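Manganese-containing pseudocatalase (Thermus thermophilus, PDB 2V8T) probably breaks down hydrogen peroxide to water and oxygen, as a catalase of the manganese family with two manganese ions in each subunit. Local coordinates at residues 24-38 with 123-137. Sequence-based numbering, arbitrary orientation. Where two conformers were deposited one is given.
Sequences AAVQALLGGRFGEMS and SLVMGAMGEHWNGEY. With MN (manganese (II) ion), chain C.
Trp133 meets Met37 and Ser38, and Tyr137 meets Arg33, where the 123-137 loop packs against the chain running into helix 36-49, an example of a loop lying on a segment that carries a metal ligand. The indole lies with one face under Met37, whose CB sits 3.6 Å from the centroid of the five-membered ring of Trp133, a CH-pi contact. In the ring plane, Trp133 NE1 donates to Ser38 OG (2.9 Å, 158°), and the same hydroxyl donates a hydrogen bond to Arg33 O. Over the centre of the Tyr137 ring stands Arg33 CA; at the ring's rim the phenol OH bonds to Glu136 of a neighbouring subunit. Near the end of helix 20-26, the side chain of Gln27, bent at chi2 (-76°), brings its amide alongside the loop backbone. There Gln27 NE2 reaches Leu124 O at 2.8 Å and Met126 O at 2.9 Å, the latter from above the carbonyl plane, while Gln27 OE1 accepts from Leu124 N and from His115. CA atoms approach most closely at Gly32 and Gly127, 4.0 Å apart. Of four hydrogen bonds across the contact, three involve the Gln27 amide and one the indole; they satisfy buried polar groups and probably hold both side chains in their rotation, tying the loop to the chain leading into Glu36, which chelates a manganese ion through both carboxylate oxygens.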
loop_
_atom_site.group_PDB
_atom_site.type_symbol
_atom_site.label_atom_id
_atom_site.label_comp_id
_atom_site.label_asym_id
_atom_site.label_seq_id
_atom_site.Cartn_x
_atom_site.Cartn_y
_atom_site.Cartn_z
ATOM N N ALA A 24 7.254 -7.435 -18.971
ATOM C CA ALA A 24 7.150 -7.398 -17.508
ATOM C C ALA A 24 8.435 -6.928 -16.875
ATOM O O ALA A 24 8.401 -6.223 -15.862
ATOM C CB ALA A 24 6.750 -8.776 -16.979
ATOM N N ALA A 25 9.603 -7.314 -17.437
ATOM C CA ALA A 25 10.877 -6.870 -16.896
ATOM C C ALA A 25 11.093 -5.358 -17.177
ATOM O O ALA A 25 11.521 -4.601 -16.321
ATOM C CB ALA A 25 12.025 -7.692 -17.497
ATOM N N VAL A 26 10.785 -4.962 -18.423
ATOM C CA VAL A 26 10.941 -3.565 -18.812
ATOM C C VAL A 26 10.044 -2.642 -17.978
ATOM O O VAL A 26 10.379 -1.478 -17.759
ATOM C CB VAL A 26 10.755 -3.387 -20.344
ATOM C CG1 VAL A 26 10.792 -1.910 -20.729
ATOM C CG2 VAL A 26 11.857 -4.155 -21.083
ATOM N N GLN A 27 8.920 -3.170 -17.453
ATOM C CA GLN A 27 8.118 -2.377 -16.528
ATOM C C GLN A 27 8.926 -1.810 -15.368
ATOM O O GLN A 27 8.577 -0.741 -14.867
ATOM C CB GLN A 27 6.926 -3.180 -15.996
ATOM C CG GLN A 27 5.768 -3.348 -16.962
ATOM C CD GLN A 27 4.858 -2.162 -17.192
ATOM O OE1 GLN A 27 3.953 -2.240 -18.056
ATOM N NE2 GLN A 27 5.023 -1.066 -16.466
ATOM N N ALA A 28 9.962 -2.514 -14.883
ATOM C CA ALA A 28 10.766 -1.927 -13.813
ATOM C C ALA A 28 11.290 -0.543 -14.171
ATOM O O ALA A 28 11.470 0.316 -13.305
ATOM C CB ALA A 28 11.970 -2.821 -13.469
ATOM N N LEU A 29 11.578 -0.355 -15.454
ATOM C CA LEU A 29 12.159 0.870 -15.977
ATOM C C LEU A 29 11.115 1.953 -16.225
ATOM O O LEU A 29 11.462 3.081 -16.571
ATOM C CB LEU A 29 12.938 0.587 -17.273
ATOM C CG LEU A 29 13.924 -0.591 -17.173
ATOM C CD1 LEU A 29 14.691 -0.705 -18.487
ATOM C CD2 LEU A 29 14.865 -0.447 -15.980
ATOM N N LEU A 30 9.825 1.601 -16.049
ATOM C CA LEU A 30 8.728 2.540 -16.225
ATOM C C LEU A 30 8.187 2.951 -14.840
ATOM O O LEU A 30 8.297 4.085 -14.419
ATOM C CB LEU A 30 7.650 1.970 -17.125
ATOM C CG LEU A 30 6.479 2.903 -17.417
ATOM C CD1 LEU A 30 6.936 4.295 -17.914
ATOM C CD2 LEU A 30 5.554 2.242 -18.440
ATOM N N GLY A 31 7.573 1.977 -14.120
ATOM C CA GLY A 31 6.858 2.250 -12.887
ATOM C C GLY A 31 7.499 1.707 -11.629
ATOM O O GLY A 31 6.877 1.831 -10.566
ATOM N N GLY A 32 8.683 1.102 -11.701
ATOM C CA GLY A 32 9.396 0.723 -10.512
ATOM C C GLY A 32 9.997 1.887 -9.776
ATOM O O GLY A 32 9.991 3.022 -10.247
ATOM N N ARG A 33 10.561 1.591 -8.606
ATOM C CA ARG A 33 11.115 2.632 -7.767
ATOM C C ARG A 33 12.129 3.523 -8.502
ATOM O O ARG A 33 12.163 4.730 -8.237
ATOM C CB ARG A 33 11.814 1.975 -6.565
ATOM C CG ARG A 33 12.499 2.961 -5.681
ATOM C CD ARG A 33 13.122 2.286 -4.492
ATOM N NE ARG A 33 13.869 3.324 -3.726
ATOM C CZ ARG A 33 14.576 3.180 -2.621
ATOM N NH1 ARG A 33 14.615 2.029 -2.217
ATOM N NH2 ARG A 33 15.261 4.167 -2.054
ATOM N N PHE A 34 12.967 2.937 -9.348
ATOM C CA PHE A 34 13.996 3.681 -10.063
ATOM C C PHE A 34 13.697 3.735 -11.576
ATOM O O PHE A 34 14.597 3.908 -12.409
ATOM C CB PHE A 34 15.394 3.133 -9.772
ATOM C CG PHE A 34 15.721 3.281 -8.331
ATOM C CD1 PHE A 34 16.033 4.503 -7.815
ATOM C CD2 PHE A 34 15.725 2.233 -7.461
ATOM C CE1 PHE A 34 16.330 4.682 -6.492
ATOM C CE2 PHE A 34 16.030 2.391 -6.124
ATOM C CZ PHE A 34 16.315 3.618 -5.631
ATOM N N GLY A 35 12.434 3.623 -11.927
ATOM C CA GLY A 35 12.011 3.782 -13.297
ATOM C C GLY A 35 11.855 5.251 -13.681
ATOM O O GLY A 35 12.029 6.184 -12.905
ATOM N N GLU A 36 11.472 5.427 -14.940
ATOM C CA GLU A 36 11.363 6.769 -15.526
ATOM C C GLU A 36 10.259 7.562 -14.883
ATOM O O GLU A 36 10.325 8.802 -14.831
ATOM C CB GLU A 36 11.173 6.652 -17.039
ATOM C CG GLU A 36 12.453 6.160 -17.737
ATOM C CD GLU A 36 13.525 7.186 -17.814
ATOM O OE1 GLU A 36 13.295 8.360 -17.463
ATOM O OE2 GLU A 36 14.693 6.872 -18.227
ATOM N N MET A 37 9.191 6.924 -14.379
ATOM C CA MET A 37 8.199 7.678 -13.612
ATOM C C MET A 37 8.836 8.376 -12.421
ATOM O O MET A 37 8.425 9.469 -12.050
ATOM C CB MET A 37 7.052 6.791 -13.126
ATOM C CG MET A 37 6.085 6.387 -14.137
ATOM S SD MET A 37 4.957 7.759 -14.603
ATOM C CE MET A 37 3.927 7.902 -13.137
ATOM N N SER A 38 9.771 7.695 -11.762
ATOM C CA SER A 38 10.408 8.272 -10.598
ATOM C C SER A 38 11.323 9.429 -10.951
ATOM O O SER A 38 11.267 10.465 -10.277
ATOM C CB SER A 38 11.174 7.231 -9.807
ATOM O OG SER A 38 10.226 6.356 -9.223
ATOM N N SER A 123 0.953 -1.217 -21.674
ATOM C CA SER A 123 1.696 -0.802 -20.503
ATOM C C SER A 123 0.779 -0.359 -19.380
ATOM O O SER A 123 -0.351 0.104 -19.589
ATOM C CB SER A 123 2.653 0.357 -20.853
ATOM O OG SER A 123 2.021 1.609 -20.987
ATOM N N LEU A 124 1.300 -0.521 -18.147
ATOM C CA LEU A 124 0.621 -0.138 -16.929
ATOM C C LEU A 124 1.583 0.654 -16.051
ATOM O O LEU A 124 2.791 0.672 -16.279
ATOM C CB LEU A 124 0.076 -1.381 -16.183
ATOM C CG LEU A 124 -0.956 -2.195 -16.989
ATOM C CD1 LEU A 124 -1.196 -3.526 -16.282
ATOM C CD2 LEU A 124 -2.263 -1.444 -17.183
ATOM N N VAL A 125 1.059 1.326 -15.026
ATOM C CA VAL A 125 1.879 2.258 -14.213
ATOM C C VAL A 125 2.446 1.505 -12.987
ATOM O O VAL A 125 2.019 1.690 -11.844
ATOM C CB VAL A 125 1.073 3.501 -13.826
ATOM C CG1 VAL A 125 2.043 4.558 -13.276
ATOM C CG2 VAL A 125 0.317 4.069 -15.016
ATOM N N MET A 126 3.376 0.600 -13.277
ATOM C CA MET A 126 3.807 -0.403 -12.327
ATOM C C MET A 126 5.225 -0.864 -12.676
ATOM O O MET A 126 5.762 -0.578 -13.753
ATOM C CB MET A 126 2.867 -1.614 -12.275
ATOM C CG MET A 126 2.820 -2.348 -13.597
ATOM S SD MET A 126 1.803 -3.863 -13.583
ATOM C CE MET A 126 0.289 -3.381 -12.815
ATOM N N GLY A 127 5.809 -1.604 -11.746
ATOM C CA GLY A 127 7.134 -2.200 -11.938
ATOM C C GLY A 127 7.080 -3.669 -12.319
ATOM O O GLY A 127 6.064 -4.205 -12.754
ATOM N N ALA A 128 8.235 -4.309 -12.192
ATOM C CA ALA A 128 8.452 -5.673 -12.648
ATOM C C ALA A 128 7.807 -6.735 -11.766
ATOM O O ALA A 128 7.795 -7.908 -12.181
ATOM C CB ALA A 128 9.962 -5.976 -12.778
ATOM N N MET A 129 7.260 -6.378 -10.627
ATOM C CA MET A 129 6.523 -7.284 -9.765
ATOM C C MET A 129 5.018 -6.961 -9.779
ATOM O O MET A 129 4.283 -7.478 -8.951
ATOM C CB MET A 129 7.064 -7.273 -8.341
ATOM C CG MET A 129 8.499 -7.726 -8.247
ATOM S SD MET A 129 8.813 -9.415 -8.732
ATOM C CE MET A 129 8.164 -10.252 -7.289
ATOM N N GLY A 130 4.584 -6.072 -10.639
ATOM C CA GLY A 130 3.214 -5.620 -10.616
ATOM C C GLY A 130 2.913 -4.544 -9.601
ATOM O O GLY A 130 1.753 -4.143 -9.452
ATOM N N GLU A 131 3.918 -4.045 -8.911
ATOM C CA GLU A 131 3.747 -3.017 -7.887
ATOM C C GLU A 131 3.459 -1.728 -8.553
ATOM O O GLU A 131 4.232 -1.243 -9.413
ATOM C CB GLU A 131 4.971 -2.938 -6.976
ATOM C CG GLU A 131 6.262 -2.326 -7.483
ATOM C CD GLU A 131 7.137 -3.088 -8.491
ATOM O OE1 GLU A 131 6.634 -3.968 -9.213
ATOM O OE2 GLU A 131 8.329 -2.690 -8.567
ATOM N N HIS A 132 2.354 -1.050 -8.167
ATOM C CA HIS A 132 2.054 0.190 -8.838
ATOM C C HIS A 132 2.975 1.300 -8.354
ATOM O O HIS A 132 3.336 1.382 -7.177
ATOM C CB HIS A 132 0.581 0.574 -8.664
ATOM C CG HIS A 132 -0.352 -0.269 -9.495
ATOM N ND1 HIS A 132 -0.931 -1.419 -9.070
ATOM C CD2 HIS A 132 -0.748 -0.113 -10.798
ATOM C CE1 HIS A 132 -1.688 -1.895 -10.059
ATOM N NE2 HIS A 132 -1.613 -1.123 -11.128
ATOM N N TRP A 133 3.344 2.193 -9.244
ATOM C CA TRP A 133 4.184 3.320 -8.885
ATOM C C TRP A 133 3.499 4.142 -7.796
ATOM O O TRP A 133 2.276 4.283 -7.804
ATOM C CB TRP A 133 4.420 4.202 -10.137
ATOM C CG TRP A 133 5.425 5.285 -9.913
ATOM C CD1 TRP A 133 6.778 5.159 -10.044
ATOM C CD2 TRP A 133 5.199 6.623 -9.457
ATOM N NE1 TRP A 133 7.401 6.330 -9.714
ATOM C CE2 TRP A 133 6.460 7.248 -9.329
ATOM C CE3 TRP A 133 4.046 7.360 -9.127
ATOM C CZ2 TRP A 133 6.606 8.548 -8.897
ATOM C CZ3 TRP A 133 4.173 8.671 -8.703
ATOM C CH2 TRP A 133 5.448 9.252 -8.584
ATOM N N ASN A 134 4.268 4.710 -6.867
ATOM C CA ASN A 134 3.692 5.448 -5.790
ATOM C C ASN A 134 4.453 6.741 -5.542
ATOM O O ASN A 134 5.660 6.837 -5.724
ATOM C CB ASN A 134 3.220 4.780 -4.590
ATOM C CG ASN A 134 4.332 4.560 -3.686
ATOM O OD1 ASN A 134 4.719 5.450 -2.965
ATOM N ND2 ASN A 134 4.909 3.388 -3.703
ATOM N N GLY A 135 3.701 7.749 -5.087
ATOM C CA GLY A 135 4.267 9.064 -4.842
ATOM C C GLY A 135 5.311 9.171 -3.799
ATOM O O GLY A 135 6.029 10.174 -3.736
ATOM N N GLU A 136 5.469 8.149 -2.949
ATOM C CA GLU A 136 6.554 8.160 -1.991
ATOM C C GLU A 136 7.913 7.840 -2.627
ATOM O O GLU A 136 8.944 7.899 -1.976
ATOM C CB GLU A 136 6.270 7.307 -0.803
ATOM C CG GLU A 136 7.015 8.202 0.355
ATOM C CD GLU A 136 6.809 7.652 1.717
ATOM O OE1 GLU A 136 7.255 8.163 2.663
ATOM O OE2 GLU A 136 6.099 6.606 1.856
ATOM N N TYR A 137 7.915 7.541 -3.914
ATOM C CA TYR A 137 9.149 7.427 -4.702
ATOM C C TYR A 137 9.741 8.806 -5.023
ATOM O O TYR A 137 10.847 8.864 -5.587
ATOM C CB TYR A 137 8.940 6.644 -5.959
ATOM C CG TYR A 137 8.561 5.180 -5.797
ATOM C CD1 TYR A 137 8.853 4.414 -4.702
ATOM C CD2 TYR A 137 7.945 4.535 -6.854
ATOM C CE1 TYR A 137 8.531 3.043 -4.686
ATOM C CE2 TYR A 137 7.638 3.204 -6.885
ATOM C CZ TYR A 137 7.909 2.465 -5.806
ATOM O OH TYR A 137 7.578 1.106 -5.781
HETATM MN MN MN C . 15.236 9.080 -18.104
HETATM O O HOH W 1 5.588 -6.268 -14.642
HETATM O O HOH W 2 10.047 -0.974 -7.423
HETATM O O HOH W 3 12.737 6.779 -6.276
HETATM O O HOH W 4 15.761 9.291 -16.109
HETATM O O HOH W 5 16.787 7.580 -18.680
#